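Local coordinates for protein glutamine cyclotransferase (Xanthomonas campestris, PDB 3MBR) that probably catalyses the cyclisation of N-terminal glutamine residues of peptides to pyroglutamate and is built as a calcium-binding beta-propeller, at residues T123-K128 / V137-V142; K141-G146 / S179-A184; V12-H17 / W225-E230. The protein carries 1 engineered substitution. All coordinates share one frame; numbering follows the deposited sequence.

Contact 1: residues T123-K128 / V137-V142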
loop_
_atom_site.group_PDB
_atom_site.type_symbol
_atom_site.label_atom_id
_atom_site.label_comp_id
_atom_site.label_asym_id
_atom_site.label_seq_id
_atom_site.Cartn_x
_atom_site.Cartn_y
_atom_site.Cartn_z
ATOM N N THR A 123 11.559 -7.880 1.259
ATOM C CA THR A 123 12.190 -8.958 0.458
ATOM C C THR A 123 11.303 -9.310 -0.741
ATOM O O THR A 123 10.228 -8.698 -0.893
ATOM C CB THR A 123 12.483 -10.254 1.279
ATOM O OG1 THR A 123 11.247 -10.945 1.472
ATOM C CG2 THR A 123 13.121 -9.957 2.667
ATOM N N ALA A 124 11.696 -10.278 -1.572
ATOM C CA ALA A 124 10.933 -10.699 -2.772
ATOM C C ALA A 124 9.864 -11.736 -2.420
ATOM O O ALA A 124 9.116 -12.197 -3.281
ATOM C CB ALA A 124 11.859 -11.200 -3.929
ATOM N N VAL A 125 9.821 -12.107 -1.144
ATOM C CA VAL A 125 8.835 -13.157 -0.755
ATOM C C VAL A 125 7.658 -12.462 -0.024
ATOM O O VAL A 125 7.834 -11.959 1.124
ATOM C CB VAL A 125 9.502 -14.166 0.159
ATOM C CG1 VAL A 125 8.490 -15.177 0.675
ATOM C CG2 VAL A 125 10.617 -14.830 -0.588
ATOM N N ILE A 126 6.505 -12.381 -0.677
ATOM C CA ILE A 126 5.273 -11.900 -0.017
ATOM C C ILE A 126 4.635 -13.034 0.829
ATOM O O ILE A 126 4.447 -14.179 0.356
ATOM C CB ILE A 126 4.265 -11.514 -1.091
ATOM C CG1 ILE A 126 4.777 -10.366 -1.976
ATOM C CG2 ILE A 126 2.870 -11.193 -0.522
ATOM C CD1 ILE A 126 3.970 -10.125 -3.069
ATOM N N ARG A 127 4.327 -12.684 2.070
ATOM C CA ARG A 127 3.712 -13.637 3.025
ATOM C C ARG A 127 2.185 -13.602 2.864
ATOM O O ARG A 127 1.548 -12.546 2.827
ATOM C CB ARG A 127 4.100 -13.281 4.444
ATOM C CG ARG A 127 5.621 -13.014 4.703
ATOM C CD ARG A 127 5.882 -12.528 6.152
ATOM N NE ARG A 127 7.260 -12.073 6.420
ATOM C CZ ARG A 127 7.751 -11.605 7.583
ATOM N NH1 ARG A 127 7.045 -11.594 8.722
ATOM N NH2 ARG A 127 9.037 -11.170 7.633
ATOM N N LYS A 128 1.582 -14.790 2.875
ATOM C CA LYS A 128 0.108 -14.879 2.849
ATOM C C LYS A 128 -0.334 -15.254 4.276
ATOM O O LYS A 128 0.130 -16.270 4.828
ATOM C CB LYS A 128 -0.282 -15.915 1.823
ATOM C CG LYS A 128 -1.737 -16.046 1.460
ATOM C CD LYS A 128 -1.853 -17.112 0.278
ATOM C CE LYS A 128 -3.226 -17.252 -0.319
ATOM N NZ LYS A 128 -3.406 -18.604 -1.036
ATOM N N VAL A 137 0.350 -18.639 6.298
ATOM C CA VAL A 137 -0.150 -19.889 5.696
ATOM C C VAL A 137 0.362 -20.156 4.280
ATOM O O VAL A 137 0.151 -21.226 3.717
ATOM C CB VAL A 137 -1.713 -19.965 5.749
ATOM C CG1 VAL A 137 -2.182 -19.920 7.223
ATOM C CG2 VAL A 137 -2.357 -18.836 4.988
ATOM N N GLY A 138 1.140 -19.241 3.739
ATOM C CA GLY A 138 1.658 -19.443 2.391
ATOM C C GLY A 138 2.570 -18.301 2.010
ATOM O O GLY A 138 2.891 -17.470 2.840
ATOM N N SER A 139 3.106 -18.380 0.790
ATOM C CA SER A 139 3.880 -17.255 0.256
ATOM C C SER A 139 3.864 -17.200 -1.250
ATOM O O SER A 139 3.428 -18.131 -1.923
ATOM C CB SER A 139 5.306 -17.319 0.778
ATOM O OG SER A 139 5.908 -18.538 0.426
ATOM N N ILE A 140 4.338 -16.080 -1.765
ATOM C CA ILE A 140 4.480 -15.872 -3.197
ATOM C C ILE A 140 5.874 -15.297 -3.378
ATOM O O ILE A 140 6.200 -14.200 -2.826
ATOM C CB ILE A 140 3.460 -14.830 -3.760
ATOM C CG1 ILE A 140 2.006 -15.360 -3.669
ATOM C CG2 ILE A 140 3.791 -14.484 -5.243
ATOM C CD1 ILE A 140 0.944 -14.252 -3.718
ATOM N N LYS A 141 6.698 -15.987 -4.182
ATOM C CA LYS A 141 7.987 -15.428 -4.558
ATOM C C LYS A 141 7.804 -14.655 -5.841
ATOM O O LYS A 141 7.382 -15.206 -6.838
ATOM C CB LYS A 141 9.001 -16.539 -4.791
ATOM C CG LYS A 141 10.419 -16.032 -4.712
ATOM C CD LYS A 141 10.920 -15.263 -5.950
ATOM C CE LYS A 141 12.469 -15.324 -6.003
ATOM N NZ LYS A 141 13.076 -14.622 -4.808
ATOM N N VAL A 142 8.048 -13.344 -5.768
ATOM C CA VAL A 142 7.800 -12.475 -6.893
ATOM C C VAL A 142 9.044 -12.401 -7.777
ATOM O O VAL A 142 10.141 -12.145 -7.326
ATOM C CB VAL A 142 7.424 -11.100 -6.404
ATOM C CG1 VAL A 142 7.023 -10.231 -7.582
ATOM C CG2 VAL A 142 6.248 -11.224 -5.416
#
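Ile126 packs over Ile140 and Val142 on one face of an antiparallel strand pair. Its CB lies 3.7 Å from Ile140 O and faces the CB of Ile140. With CG1 beside the backbone N (chi1 -62°), the CG1 branch lies on the Val142 side and meets Val142 CG2 at 3.8 Å. The chain then runs on extended, and CD1 ends 3.5 Å from Val142 CG2. That is tighter than an ordinary carbon contact, so the two side chains press firmly where they meet. The backbones of Ile126 and Ile140 are joined too: Ile126 N donates to Ile140 O, and Ile140 N returns a bond to Ile126 O. Just before the strand, Ala124 O takes the N-H of Val142 at 2.9 Å. This bond is straight, with 180° at the hydrogen. Thr123 OG1 forms an ST turn with Val125 N, which shapes the entry into the strand.

On the face of Val125 and Ser139 the contact is slighter. Val125 CG1 rests on Ser139 CB, while Arg127 leads off to a salt bridge with Asp121 and a bond to Pro104 O. At the far end Lys128 faces two residues. Its O is gripped by Val137 N at 2.8 Å and, weakly, by Gly138 N at 3.3 Å. This is a classic beta bulge.

Tyr118 of strand 117-120 packs against Ile126, Lys128 and Ile140 on their shared face. Leu155, a residue of the calcium site, lies about 5 Å from Ile126 between side chains, and the calcium ion itself about 12 Å from the Ile126 side chain. The pairing is that of a beta hairpin, formed by strands 125-129 and 136-144 in the outer part of a propeller blade.

Contact 2: residues K141-G146 / S179-A184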
loop_
_atom_site.group_PDB
_atom_site.type_symbol
_atom_site.label_atom_id
_atom_site.label_comp_id
_atom_site.label_asym_id
_atom_site.label_seq_id
_atom_site.Cartn_x
_atom_site.Cartn_y
_atom_site.Cartn_z
ATOM N N LYS A 141 6.698 -15.987 -4.182
ATOM C CA LYS A 141 7.987 -15.428 -4.558
ATOM C C LYS A 141 7.804 -14.655 -5.841
ATOM O O LYS A 141 7.382 -15.206 -6.838
ATOM C CB LYS A 141 9.001 -16.539 -4.791
ATOM C CG LYS A 141 10.419 -16.032 -4.712
ATOM C CD LYS A 141 10.920 -15.263 -5.950
ATOM C CE LYS A 141 12.469 -15.324 -6.003
ATOM N NZ LYS A 141 13.076 -14.622 -4.808
ATOM N N VAL A 142 8.048 -13.344 -5.768
ATOM C CA VAL A 142 7.800 -12.475 -6.893
ATOM C C VAL A 142 9.044 -12.401 -7.777
ATOM O O VAL A 142 10.141 -12.145 -7.326
ATOM C CB VAL A 142 7.424 -11.100 -6.404
ATOM C CG1 VAL A 142 7.023 -10.231 -7.582
ATOM C CG2 VAL A 142 6.248 -11.224 -5.416
ATOM N N THR A 143 8.816 -12.601 -9.042
ATOM C CA THR A 143 9.915 -12.433 -10.052
ATOM C C THR A 143 9.512 -11.602 -11.248
ATOM O O THR A 143 8.337 -11.570 -11.627
ATOM C CB THR A 143 10.494 -13.782 -10.550
ATOM O OG1 THR A 143 9.445 -14.607 -11.132
ATOM C CG2 THR A 143 11.205 -14.527 -9.356
ATOM N N ALA A 144 10.471 -10.883 -11.819
ATOM C CA ALA A 144 10.225 -10.140 -13.074
ATOM C C ALA A 144 11.250 -10.548 -14.090
ATOM O O ALA A 144 12.448 -10.328 -13.852
ATOM C CB ALA A 144 10.328 -8.627 -12.773
ATOM N N GLY A 145 10.760 -11.169 -15.158
ATOM C CA GLY A 145 11.610 -11.794 -16.181
ATOM C C GLY A 145 12.583 -12.708 -15.479
ATOM O O GLY A 145 13.737 -12.833 -15.953
ATOM N N GLY A 146 12.163 -13.337 -14.383
ATOM C CA GLY A 146 13.032 -14.273 -13.626
ATOM C C GLY A 146 13.924 -13.727 -12.493
ATOM O O GLY A 146 14.571 -14.500 -11.783
ATOM N N SER A 179 1.576 -17.488 -9.858
ATOM C CA SER A 179 2.946 -17.833 -10.350
ATOM C C SER A 179 4.010 -16.934 -9.702
ATOM O O SER A 179 5.227 -17.232 -9.652
ATOM C CB SER A 179 2.958 -17.671 -11.878
ATOM O OG SER A 179 2.882 -16.258 -12.183
ATOM N N GLY A 180 3.541 -15.794 -9.202
ATOM C CA GLY A 180 4.437 -14.800 -8.643
ATOM C C GLY A 180 5.121 -13.965 -9.723
ATOM O O GLY A 180 5.883 -13.052 -9.378
ATOM N N LYS A 181 4.756 -14.179 -10.986
ATOM C CA LYS A 181 5.468 -13.495 -12.079
ATOM C C LYS A 181 4.809 -12.131 -12.315
ATOM O O LYS A 181 3.578 -11.984 -12.284
ATOM C CB LYS A 181 5.520 -14.337 -13.380
ATOM C CG LYS A 181 6.263 -15.670 -13.237
ATOM C CD LYS A 181 5.975 -16.604 -14.419
ATOM C CE LYS A 181 6.536 -16.078 -15.745
ATOM N NZ LYS A 181 6.651 -17.193 -16.750
ATOM N N VAL A 182 5.665 -11.149 -12.561
ATOM C CA VAL A 182 5.232 -9.812 -12.927
ATOM C C VAL A 182 4.722 -9.957 -14.331
ATOM O O VAL A 182 5.470 -10.448 -15.189
ATOM C CB VAL A 182 6.356 -8.745 -12.828
ATOM C CG1 VAL A 182 5.856 -7.384 -13.368
ATOM C CG2 VAL A 182 6.802 -8.574 -11.333
ATOM N N VAL A 183 3.483 -9.547 -14.554
ATOM C CA VAL A 183 2.889 -9.523 -15.893
ATOM C C VAL A 183 2.966 -8.189 -16.631
ATOM O O VAL A 183 2.883 -8.138 -17.857
ATOM C CB VAL A 183 1.495 -10.139 -15.943
ATOM C CG1 VAL A 183 1.593 -11.587 -15.372
ATOM C CG2 VAL A 183 0.514 -9.304 -15.181
ATOM N N ALA A 184 3.166 -7.096 -15.902
ATOM C CA ALA A 184 3.324 -5.800 -16.552
ATOM C C ALA A 184 3.897 -4.846 -15.558
ATOM O O ALA A 184 3.655 -4.968 -14.340
ATOM C CB ALA A 184 2.022 -5.186 -17.004
HETATM O O HOH W 1 7.939 -11.857 -15.135
#
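Gly180 O is gripped from the backbone of Val142 and Thr143. Thr143 N donates to it at 3.0 Å, and the Val142 CA adds a CA-H...O contact at 3.2 Å. The amide of Thr143 comes from above the carbonyl plane, 41° out of it. The CG1 branch of Val142 also lies close to this oxygen. Gly180 has no side chain, and its CA can sit 3.5 Å from Lys141 O in a second CA-H...O contact.

The carbonyl of Thr143 completes the link. Thr143 O receives the N-H of Val182 at 2.9 Å. The Val182 CG2 branch is anti to its own carbonyl carbon, a setting that turns it toward Thr143 O, 3.4 Å away. It also touches Ala144 CB at 3.8 Å and, more loosely, Val142 CG1. Leu149 and Ala173 pack on Val182 from outside the two segments and continue this apolar patch. On the exposed side, Thr143 OG1 passes the CG of Lys181.

A water extends the contact. It accepts from Gly145 N and donates to Val182 O at 2.8 Å, spanning a place where the backbones no longer meet directly. Ser179 OG accepts from Lys181 N, an ST turn.

The two segments run roughly alike, 39° apart, and share a single bridge between Thr143 and Lys181. They belong to different antiparallel sheets. Such a short backbone link joins two neighbouring blades of the beta-propeller near their outer rims.

Contact 3: residues V12-H17 / W225-E230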
loop_
_atom_site.group_PDB
_atom_site.type_symbol
_atom_site.label_atom_id
_atom_site.label_comp_id
_atom_site.label_asym_id
_atom_site.label_seq_id
_atom_site.Cartn_x
_atom_site.Cartn_y
_atom_site.Cartn_z
ATOM N N VAL A 12 -7.403 10.037 -14.520
ATOM C CA VAL A 12 -8.816 10.370 -14.565
ATOM C C VAL A 12 -9.053 11.722 -13.850
ATOM O O VAL A 12 -9.775 12.610 -14.362
ATOM C CB VAL A 12 -9.673 9.231 -13.879
ATOM C CG1 VAL A 12 -11.146 9.590 -13.776
ATOM C CG2 VAL A 12 -9.451 7.878 -14.501
ATOM N N LYS A 13 -8.558 11.835 -12.631
ATOM C CA LYS A 13 -8.857 12.947 -11.783
ATOM C C LYS A 13 -7.763 13.164 -10.763
ATOM O O LYS A 13 -7.201 12.185 -10.300
ATOM C CB LYS A 13 -10.248 12.728 -11.094
ATOM C CG LYS A 13 -10.750 13.924 -10.407
ATOM C CD LYS A 13 -12.269 13.662 -10.105
ATOM C CE LYS A 13 -12.874 14.757 -9.231
ATOM N NZ LYS A 13 -14.405 14.590 -9.048
ATOM N N ARG A 14 -7.518 14.437 -10.438
ATOM C CA ARG A 14 -6.554 14.798 -9.364
ATOM C C ARG A 14 -7.393 15.209 -8.227
ATOM O O ARG A 14 -8.362 15.994 -8.403
ATOM C CB ARG A 14 -5.605 15.937 -9.796
ATOM C CG ARG A 14 -4.852 15.485 -11.035
ATOM C CD ARG A 14 -4.043 16.631 -11.747
ATOM N NE ARG A 14 -3.509 16.078 -13.024
ATOM C CZ ARG A 14 -2.223 15.856 -13.318
ATOM N NH1 ARG A 14 -1.229 16.250 -12.488
ATOM N NH2 ARG A 14 -1.925 15.275 -14.487
ATOM N N TYR A 15 -7.003 14.803 -7.041
ATOM C CA TYR A 15 -7.688 15.173 -5.781
ATOM C C TYR A 15 -6.641 15.798 -4.859
ATOM O O TYR A 15 -5.489 15.454 -4.931
ATOM C CB TYR A 15 -8.229 13.897 -5.112
ATOM C CG TYR A 15 -9.226 13.124 -5.924
ATOM C CD1 TYR A 15 -8.820 12.189 -6.857
ATOM C CD2 TYR A 15 -10.605 13.363 -5.714
ATOM C CE1 TYR A 15 -9.748 11.480 -7.597
ATOM C CE2 TYR A 15 -11.569 12.628 -6.474
ATOM C CZ TYR A 15 -11.105 11.660 -7.390
ATOM O OH TYR A 15 -12.068 10.879 -8.047
ATOM N N PRO A 16 -7.033 16.689 -3.985
ATOM C CA PRO A 16 -6.063 17.257 -3.021
ATOM C C PRO A 16 -5.529 16.189 -2.065
ATOM O O PRO A 16 -6.302 15.345 -1.601
ATOM C CB PRO A 16 -6.870 18.300 -2.249
ATOM C CG PRO A 16 -8.295 18.148 -2.674
ATOM C CD PRO A 16 -8.423 17.150 -3.773
ATOM N N HIS A 17 -4.240 16.297 -1.714
ATOM C CA HIS A 17 -3.711 15.462 -0.667
ATOM C C HIS A 17 -2.935 16.328 0.294
ATOM O O HIS A 17 -2.253 17.305 -0.128
ATOM C CB HIS A 17 -2.747 14.430 -1.305
ATOM C CG HIS A 17 -2.102 13.453 -0.336
ATOM N ND1 HIS A 17 -0.727 13.442 -0.124
ATOM C CD2 HIS A 17 -2.598 12.390 0.353
ATOM C CE1 HIS A 17 -0.416 12.447 0.721
ATOM N NE2 HIS A 17 -1.544 11.798 1.040
ATOM N N TRP A 225 2.978 14.173 -1.069
ATOM C CA TRP A 225 2.471 14.565 -2.409
ATOM C C TRP A 225 1.350 15.614 -2.238
ATOM O O TRP A 225 0.512 15.502 -1.341
ATOM C CB TRP A 225 1.898 13.403 -3.171
ATOM C CG TRP A 225 2.941 12.483 -3.744
ATOM C CD1 TRP A 225 4.221 12.253 -3.303
ATOM C CD2 TRP A 225 2.726 11.581 -4.835
ATOM N NE1 TRP A 225 4.811 11.263 -4.075
ATOM C CE2 TRP A 225 3.920 10.850 -5.016
ATOM C CE3 TRP A 225 1.627 11.296 -5.649
ATOM C CZ2 TRP A 225 4.053 9.817 -5.998
ATOM C CZ3 TRP A 225 1.742 10.298 -6.640
ATOM C CH2 TRP A 225 2.914 9.583 -6.808
ATOM N N PRO A 226 1.262 16.582 -3.169
ATOM C CA PRO A 226 0.203 17.610 -3.070
ATOM C C PRO A 226 -1.116 17.082 -3.622
ATOM O O PRO A 226 -2.170 17.719 -3.389
ATOM C CB PRO A 226 0.716 18.771 -3.933
ATOM C CG PRO A 226 1.569 18.053 -4.963
ATOM C CD PRO A 226 2.243 16.918 -4.202
ATOM N N MET A 227 -1.106 15.935 -4.289
ATOM C CA MET A 227 -2.280 15.374 -4.926
ATOM C C MET A 227 -2.309 13.872 -4.765
ATOM O O MET A 227 -1.313 13.217 -4.510
ATOM C CB MET A 227 -2.279 15.668 -6.440
ATOM C CG MET A 227 -2.420 17.194 -6.757
ATOM S SD MET A 227 -2.504 17.612 -8.450
ATOM C CE MET A 227 -0.730 17.816 -8.795
ATOM N N LEU A 228 -3.517 13.388 -4.894
ATOM C CA LEU A 228 -3.833 11.977 -4.988
ATOM C C LEU A 228 -4.459 11.793 -6.368
ATOM O O LEU A 228 -5.328 12.599 -6.748
ATOM C CB LEU A 228 -4.729 11.537 -3.799
ATOM C CG LEU A 228 -5.318 10.112 -3.837
ATOM C CD1 LEU A 228 -5.354 9.535 -2.509
ATOM C CD2 LEU A 228 -6.653 10.155 -4.540
ATOM N N TYR A 229 -4.057 10.769 -7.080
ATOM C CA TYR A 229 -4.537 10.590 -8.484
ATOM C C TYR A 229 -5.400 9.377 -8.623
ATOM O O TYR A 229 -5.069 8.313 -8.131
ATOM C CB TYR A 229 -3.368 10.371 -9.421
ATOM C CG TYR A 229 -2.419 11.550 -9.456
ATOM C CD1 TYR A 229 -1.319 11.606 -8.580
ATOM C CD2 TYR A 229 -2.585 12.571 -10.347
ATOM C CE1 TYR A 229 -0.444 12.659 -8.600
ATOM C CE2 TYR A 229 -1.680 13.629 -10.387
ATOM C CZ TYR A 229 -0.645 13.699 -9.462
ATOM O OH TYR A 229 0.258 14.728 -9.535
ATOM N N GLU A 230 -6.534 9.522 -9.302
ATOM C CA GLU A 230 -7.293 8.351 -9.788
ATOM C C GLU A 230 -6.747 8.085 -11.177
ATOM O O GLU A 230 -6.726 8.973 -12.018
ATOM C CB GLU A 230 -8.808 8.707 -9.863
ATOM C CG GLU A 230 -9.653 7.557 -10.377
ATOM C CD GLU A 230 -11.131 7.895 -10.406
ATOM O OE1 GLU A 230 -11.859 7.132 -11.059
ATOM O OE2 GLU A 230 -11.539 8.894 -9.771
#
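The ring of Tyr229 turns its edge to the guanidinium of Arg14. The planes are 84° apart, and Tyr229 CE2 stands 3.3 Å above the guanidinium plane of Arg14, offset toward its rim. Arg14 NH1 is the nearest nitrogen, 3.4 Å from Tyr229 CE2. Arg14 CG approaches Tyr229 CE2 and CD2, while CD meets Met227 SD. The methyl CE of Met227 is at the edge of the guanidinium. Trp225 CE3 also sits at the Tyr229 ring edge, and Trp225 NE1 is bonded to Asp204 O.

Tyr15 lies on the other side of the sheet. Lys13 CG lies over one ring face, offset toward its rim, and Leu228 O and Glu230 CB sit at the ring edge in its plane. Leu228 CD2 touches Tyr15 CD1. Tyr15 OH donates to Glu230 OE2 at 2.7 Å, and ring and carboxylate are nearly coplanar, 12° apart. Glu230 reaches it with an extended chain, its CG anti to the backbone N (chi1 179°).

The His17 ring is held by its edge. Its ND1 donates to Trp225 O at 2.7 Å, almost exactly in the ring plane. The backbone N of His17 donates to Pro226 O at 3.0 Å. At the other end Val12 N binds Glu230 O at 2.8 Å and Lys13 N does so weakly, making a classic beta bulge.

Strand 9-16 thus closes the sheet of strands 206-212, 217-222 and 227-233, the N-terminal and C-terminal parts of the chain meeting in one blade, the Velcro closure of beta-propellers. Glu230 OE1 has a salt bridge with Arg232, so the carboxylate is probably kept ionised. His17 NE2 is bonded to Glu35 OE2. With both ring nitrogens engaged by oxygens, this imidazole may well carry a positive charge.

How the contacts relate
Contacts 1 and 2 share Lys141 and Val142 and touch each other, Ile140 CG2 lying 3.5 Å from Gly180 CA. Strand 136-144 therefore serves twice, first within its own blade and then toward the next. Contact 3 is on another blade, its centre about 31 Å from that of contact 1 and 29 Å from that of contact 2. All three are partly buried, with none wholly core. Contact 1 relies on backbone pairing and aliphatic packing. Contact 2 is smaller, with two direct backbone bonds and a water. Contact 3 adds polar side chains and aromatic rings where residues distant in sequence close the propeller.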